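Local coordinates for uncharacterized protein AF_1382 (Archaeoglobus fulgidus DSM 4304, PDB 2QVO), which is of unknown function but has a winged helix-turn-helix fold, consistent with a DNA-binding transcriptional regulator, at residues 15-20 against 48-53; 22-27 against 33-38. All coordinates share one frame; numbering follows the deposited sequence.

Contact 1: residues 15-20 against 48-53; sequences LEILMT and WLIIKK
I17 meets I50 and I51 through two separate branches. Its CD1 methyl rests on the root of the I50 side chain, 3.8 Å from I50 CG2, with I50 CB equally close. I17 CG2 takes the other partner and lies 3.7 Å from I51 CD1. Each pair of side chains meets at a slant, and the contact is wholly apolar and buried. The branching of I17 explains the split. With chi1 at -67°, CG2 stands anti to the backbone N and CG1 stands beside it, so the two arms spread over successive residues of the facing helix. I50 starts toward I17 from its backbone, but its own tip turns off, and only its root, CB with CG2 and CG1 beside it, meets I17 CD1. I51 leaves its backbone aimed past I17, and a bend at chi2 (-60°) brings its CD1 in. The nearest CA atoms across the contact are those of I17 and I50, 7.9 Å apart. One turn on from E16, T20 OG1 folds back to E16 O at 2.6 Å. T20 N reaches the same oxygen from the opposite face of the carbonyl. The contact joins the first long helix, 12-26, to helix 44-56, which is the probable recognition helix. I36 of helix 33-39 packs on I17, I71 of strand 68-73 covers I51, and L18 faces helix 75-90 through I80 and I84.

Contact 2: residues 22-27 against 33-38; sequences YYESLG and IQYIAS
E24 lays its carboxylate flat over the ring of Y35, and these two residues make the whole contact. It links the last turns of helix 12-26 to helix 33-39, the first helix of the helix-turn-helix in this winged-helix fold. The two side chains come from opposite directions. Their flat groups are stacked, with the planes only 5° apart. E24 OE1 sits over the ring centre, 3.4 Å above its plane. E24 CD lies 3.4 Å from Y35 CE2, and the aliphatic part lies near the same ring carbon, with E24 CG 3.6 Å from Y35 CE2. E24 OE2 reaches furthest along the tyrosine and comes 3.3 Å from Y35 OH. The shape of E24 sets this up: CG leaves anti to the backbone N, a bend at chi2 (74°) carries CD over the ring, and the turn about the CG-CD bond lays the carboxylate flat to it. A negative charge above a ring's pi cloud is probably not strongly attractive in itself, so close packing is likely to matter more here than charge. The contact lies at the surface, and both residues are partly exposed. T20, one turn earlier on helix 12-26, also packs on Y35. Replacing Y35 with an alanine would probably leave the E24 carboxylate free to turn and open a gap between the two helices. I36, next to Y35 on helix 33-39, packs on I21. Within helix 33-39, S38 OG donates a hydrogen bond to Y35 O at 2.8 Å, in the carbonyl plane and on a lone pair, with a C=O...donor angle of 128°.

From the N terminus, the short helix 6-9 is followed by helix 12-26, which serves both contacts. Its middle supplies 15-20 and its end supplies 22-27. The chain then passes through the short strand 31-32 into helix 33-39, where contact 2 closes a small loop. It goes on into helix 44-56, where contact 1 closes a larger loop that encloses contact 2 entirely. The two do not cross. Their centres are about 10 Å apart, and they touch directly, with I51 CG1 3.9 Å from I33 CD1. Together they hold both helices of the helix-turn-helix against helix 12-26, contact 1 at the core and contact 2 at the surface.

Contact 1: residues 15-20 against 48-53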
loop_
_atom_site.group_PDB
_atom_site.type_symbol
_atom_site.label_atom_id
_atom_site.label_comp_id
_atom_site.label_asym_id
_atom_site.label_seq_id
_atom_site.Cartn_x
_atom_site.Cartn_y
_atom_site.Cartn_z
ATOM N N LEU A 15 6.239 -3.007 -2.323
ATOM C CA LEU A 15 6.113 -1.826 -3.186
ATOM C C LEU A 15 4.740 -1.740 -3.855
ATOM O O LEU A 15 4.088 -0.688 -3.800
ATOM C CB LEU A 15 7.191 -1.828 -4.279
ATOM C CG LEU A 15 6.986 -0.715 -5.311
ATOM C CD1 LEU A 15 7.331 0.614 -4.694
ATOM C CD2 LEU A 15 7.799 -0.965 -6.576
ATOM N N GLU A 16 4.331 -2.835 -4.499
ATOM C CA GLU A 16 3.052 -2.901 -5.210
ATOM C C GLU A 16 1.885 -2.605 -4.267
ATOM O O GLU A 16 0.931 -1.937 -4.665
ATOM C CB GLU A 16 2.829 -4.275 -5.850
ATOM C CG GLU A 16 3.596 -4.525 -7.144
ATOM C CD GLU A 16 3.545 -5.990 -7.574
ATOM O OE1 GLU A 16 2.559 -6.696 -7.229
ATOM O OE2 GLU A 16 4.492 -6.438 -8.255
ATOM N N ILE A 17 1.959 -3.105 -3.038
ATOM C CA ILE A 17 0.919 -2.838 -2.037
ATOM C C ILE A 17 0.861 -1.343 -1.692
ATOM O O ILE A 17 -0.210 -0.707 -1.718
ATOM C CB ILE A 17 1.088 -3.751 -0.789
ATOM C CG1 ILE A 17 0.822 -5.204 -1.202
ATOM C CG2 ILE A 17 0.128 -3.351 0.337
ATOM C CD1 ILE A 17 1.431 -6.247 -0.282
ATOM N N LEU A 18 2.028 -0.772 -1.403
ATOM C CA LEU A 18 2.105 0.638 -1.071
ATOM C C LEU A 18 1.575 1.545 -2.176
ATOM O O LEU A 18 0.831 2.490 -1.886
ATOM C CB LEU A 18 3.562 1.021 -0.763
ATOM C CG LEU A 18 3.735 2.472 -0.313
ATOM C CD1 LEU A 18 2.998 2.741 0.998
ATOM C CD2 LEU A 18 5.250 2.817 -0.200
ATOM N N MET A 19 1.973 1.277 -3.419
ATOM C CA MET A 19 1.630 2.149 -4.537
ATOM C C MET A 19 0.161 1.945 -4.884
ATOM O O MET A 19 -0.499 2.888 -5.284
ATOM C CB MET A 19 2.537 1.924 -5.753
ATOM C CG MET A 19 4.037 2.335 -5.486
ATOM S SD MET A 19 4.247 3.881 -4.601
ATOM C CE MET A 19 3.946 5.014 -5.947
ATOM N N THR A 20 -0.345 0.727 -4.680
ATOM C CA THR A 20 -1.797 0.475 -4.850
ATOM C C THR A 20 -2.651 1.319 -3.913
ATOM O O THR A 20 -3.653 1.911 -4.337
ATOM C CB THR A 20 -2.157 -1.032 -4.678
ATOM O OG1 THR A 20 -1.493 -1.798 -5.692
ATOM C CG2 THR A 20 -3.668 -1.244 -4.812
ATOM N N TRP A 48 -2.240 -8.817 4.234
ATOM C CA TRP A 48 -2.506 -8.539 5.642
ATOM C C TRP A 48 -1.200 -8.343 6.416
ATOM O O TRP A 48 -1.051 -7.347 7.133
ATOM C CB TRP A 48 -3.344 -9.673 6.231
ATOM C CG TRP A 48 -3.883 -9.411 7.603
ATOM C CD1 TRP A 48 -5.019 -8.723 7.922
ATOM C CD2 TRP A 48 -3.324 -9.867 8.844
ATOM N NE1 TRP A 48 -5.191 -8.705 9.292
ATOM C CE2 TRP A 48 -4.169 -9.406 9.878
ATOM N N LEU A 49 -0.246 -9.258 6.227
ATOM C CA LEU A 49 1.060 -9.198 6.928
ATOM C C LEU A 49 1.827 -7.909 6.604
ATOM O O LEU A 49 2.367 -7.244 7.500
ATOM C CB LEU A 49 1.913 -10.434 6.581
ATOM C CG LEU A 49 3.283 -10.653 7.264
ATOM C CD2 LEU A 49 4.041 -11.778 6.581
ATOM N N ILE A 50 1.879 -7.562 5.322
ATOM C CA ILE A 50 2.569 -6.343 4.884
ATOM C C ILE A 50 1.919 -5.071 5.425
ATOM O O ILE A 50 2.613 -4.153 5.885
ATOM C CB ILE A 50 2.710 -6.292 3.335
ATOM C CG1 ILE A 50 3.635 -7.414 2.841
ATOM C CG2 ILE A 50 3.182 -4.911 2.857
ATOM C CD1 ILE A 50 5.070 -7.413 3.455
ATOM N N ILE A 51 0.591 -5.012 5.358
ATOM C CA ILE A 51 -0.171 -3.906 5.947
ATOM C C ILE A 51 0.172 -3.737 7.431
ATOM O O ILE A 51 0.389 -2.616 7.900
ATOM C CB ILE A 51 -1.712 -4.101 5.755
ATOM C CG1 ILE A 51 -2.091 -4.071 4.263
ATOM C CG2 ILE A 51 -2.514 -3.069 6.556
ATOM C CD1 ILE A 51 -1.769 -2.794 3.517
ATOM N N LYS A 52 0.234 -4.843 8.167
ATOM C CA LYS A 52 0.595 -4.781 9.590
ATOM C C LYS A 52 2.014 -4.225 9.780
ATOM O O LYS A 52 2.273 -3.470 10.719
ATOM C CB LYS A 52 0.428 -6.146 10.276
ATOM C CG LYS A 52 -1.032 -6.673 10.347
ATOM C CD LYS A 52 -1.872 -5.970 11.408
ATOM N N LYS A 53 2.921 -4.574 8.873
ATOM C CA LYS A 53 4.282 -4.032 8.927
ATOM C C LYS A 53 4.282 -2.527 8.628
ATOM O O LYS A 53 4.996 -1.757 9.290
ATOM C CB LYS A 53 5.223 -4.792 7.989
ATOM C CG LYS A 53 5.463 -6.258 8.427
ATOM C CD LYS A 53 6.556 -6.937 7.596
ATOM C CE LYS A 53 6.923 -8.299 8.166
#

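Contact 2: residues 22-27 against 33-38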
loop_
_atom_site.group_PDB
_atom_site.type_symbol
_atom_site.label_atom_id
_atom_site.label_comp_id
_atom_site.label_asym_id
_atom_site.label_seq_id
_atom_site.Cartn_x
_atom_site.Cartn_y
_atom_site.Cartn_z
ATOM N N TYR A 22 -1.690 4.102 -2.490
ATOM C CA TYR A 22 -1.445 5.470 -2.927
ATOM C C TYR A 22 -2.383 5.881 -4.078
ATOM O O TYR A 22 -3.134 6.869 -3.955
ATOM C CB TYR A 22 0.035 5.615 -3.316
ATOM C CG TYR A 22 0.398 6.964 -3.900
ATOM C CD1 TYR A 22 0.536 8.089 -3.081
ATOM C CD2 TYR A 22 0.593 7.109 -5.269
ATOM C CE1 TYR A 22 0.862 9.336 -3.628
ATOM C CE2 TYR A 22 0.928 8.347 -5.824
ATOM C CZ TYR A 22 1.059 9.444 -5.003
ATOM O OH TYR A 22 1.376 10.659 -5.575
ATOM N N TYR A 23 -2.357 5.123 -5.170
ATOM C CA TYR A 23 -3.151 5.461 -6.353
ATOM C C TYR A 23 -4.648 5.329 -6.109
ATOM O O TYR A 23 -5.424 6.151 -6.576
ATOM C CB TYR A 23 -2.725 4.654 -7.570
ATOM C CG TYR A 23 -1.410 5.145 -8.128
ATOM C CD1 TYR A 23 -1.309 6.422 -8.699
ATOM C CD2 TYR A 23 -0.272 4.357 -8.063
ATOM C CE1 TYR A 23 -0.112 6.888 -9.205
ATOM C CE2 TYR A 23 0.946 4.818 -8.559
ATOM C CZ TYR A 23 1.012 6.081 -9.130
ATOM O OH TYR A 23 2.206 6.544 -9.634
ATOM N N GLU A 24 -5.043 4.305 -5.361
ATOM C CA GLU A 24 -6.467 4.126 -5.042
ATOM C C GLU A 24 -7.006 5.303 -4.195
ATOM O O GLU A 24 -8.079 5.845 -4.481
ATOM C CB GLU A 24 -6.685 2.777 -4.349
ATOM C CG GLU A 24 -8.127 2.493 -3.941
ATOM C CD GLU A 24 -9.054 2.148 -5.105
ATOM O OE1 GLU A 24 -10.063 1.466 -4.838
ATOM O OE2 GLU A 24 -8.807 2.570 -6.264
ATOM N N SER A 25 -6.254 5.715 -3.175
ATOM C CA SER A 25 -6.674 6.839 -2.325
ATOM C C SER A 25 -6.670 8.163 -3.098
ATOM O O SER A 25 -7.609 8.961 -2.978
ATOM C CB SER A 25 -5.798 6.941 -1.075
ATOM O OG SER A 25 -4.432 6.943 -1.441
ATOM N N LEU A 26 -5.628 8.366 -3.906
ATOM C CA LEU A 26 -5.483 9.544 -4.758
ATOM C C LEU A 26 -6.692 9.737 -5.688
ATOM O O LEU A 26 -7.080 10.866 -5.984
ATOM C CB LEU A 26 -4.216 9.408 -5.607
ATOM C CG LEU A 26 -3.534 10.620 -6.244
ATOM C CD1 LEU A 26 -2.605 11.277 -5.234
ATOM C CD2 LEU A 26 -2.736 10.164 -7.474
ATOM N N GLY A 27 -7.270 8.636 -6.155
ATOM C CA GLY A 27 -8.402 8.698 -7.088
ATOM C C GLY A 27 -9.721 8.945 -6.383
ATOM O O GLY A 27 -10.744 9.219 -7.032
ATOM N N ILE A 33 -8.795 -3.742 1.943
ATOM C CA ILE A 33 -7.761 -4.767 1.851
ATOM C C ILE A 33 -8.048 -5.754 0.724
ATOM O O ILE A 33 -7.127 -6.197 0.056
ATOM C CB ILE A 33 -7.523 -5.492 3.206
ATOM C CG1 ILE A 33 -6.090 -6.051 3.249
ATOM C CG2 ILE A 33 -8.588 -6.542 3.459
ATOM C CD1 ILE A 33 -5.458 -6.088 4.644
ATOM N N GLN A 34 -9.335 -6.050 0.509
ATOM C CA GLN A 34 -9.802 -6.951 -0.550
ATOM C C GLN A 34 -9.433 -6.425 -1.943
ATOM O O GLN A 34 -9.010 -7.187 -2.807
ATOM C CB GLN A 34 -11.334 -7.133 -0.459
ATOM C CG GLN A 34 -11.867 -7.663 0.880
ATOM C CD GLN A 34 -11.931 -6.631 2.005
ATOM O OE1 GLN A 34 -11.931 -5.434 1.766
ATOM N NE2 GLN A 34 -11.997 -7.112 3.253
ATOM N N TYR A 35 -9.589 -5.119 -2.140
ATOM C CA TYR A 35 -9.210 -4.477 -3.394
ATOM C C TYR A 35 -7.697 -4.539 -3.655
ATOM O O TYR A 35 -7.268 -4.850 -4.776
ATOM C CB TYR A 35 -9.697 -3.026 -3.436
ATOM C CG TYR A 35 -9.054 -2.225 -4.543
ATOM C CD1 TYR A 35 -9.551 -2.270 -5.840
ATOM C CD2 TYR A 35 -7.919 -1.446 -4.294
ATOM C CE1 TYR A 35 -8.951 -1.538 -6.861
ATOM C CE2 TYR A 35 -7.309 -0.723 -5.306
ATOM C CZ TYR A 35 -7.823 -0.778 -6.584
ATOM O OH TYR A 35 -7.210 -0.049 -7.573
ATOM N N ILE A 36 -6.891 -4.230 -2.639
ATOM C CA ILE A 36 -5.432 -4.322 -2.777
ATOM C C ILE A 36 -5.051 -5.713 -3.253
ATOM O O ILE A 36 -4.271 -5.867 -4.194
ATOM C CB ILE A 36 -4.690 -3.985 -1.469
ATOM C CG1 ILE A 36 -5.002 -2.553 -1.016
ATOM C CG2 ILE A 36 -3.168 -4.133 -1.656
ATOM C CD1 ILE A 36 -4.596 -2.291 0.441
ATOM N N ALA A 37 -5.637 -6.719 -2.602
ATOM C CA ALA A 37 -5.456 -8.119 -2.980
ATOM C C ALA A 37 -5.827 -8.389 -4.438
ATOM O O ALA A 37 -5.115 -9.120 -5.104
ATOM C CB ALA A 37 -6.254 -9.032 -2.056
ATOM N N SER A 38 -6.922 -7.800 -4.933
ATOM C CA SER A 38 -7.343 -8.000 -6.345
ATOM C C SER A 38 -6.321 -7.440 -7.342
ATOM O O SER A 38 -6.196 -7.949 -8.466
ATOM C CB SER A 38 -8.733 -7.410 -6.628
ATOM O OG SER A 38 -8.693 -6.005 -6.888
#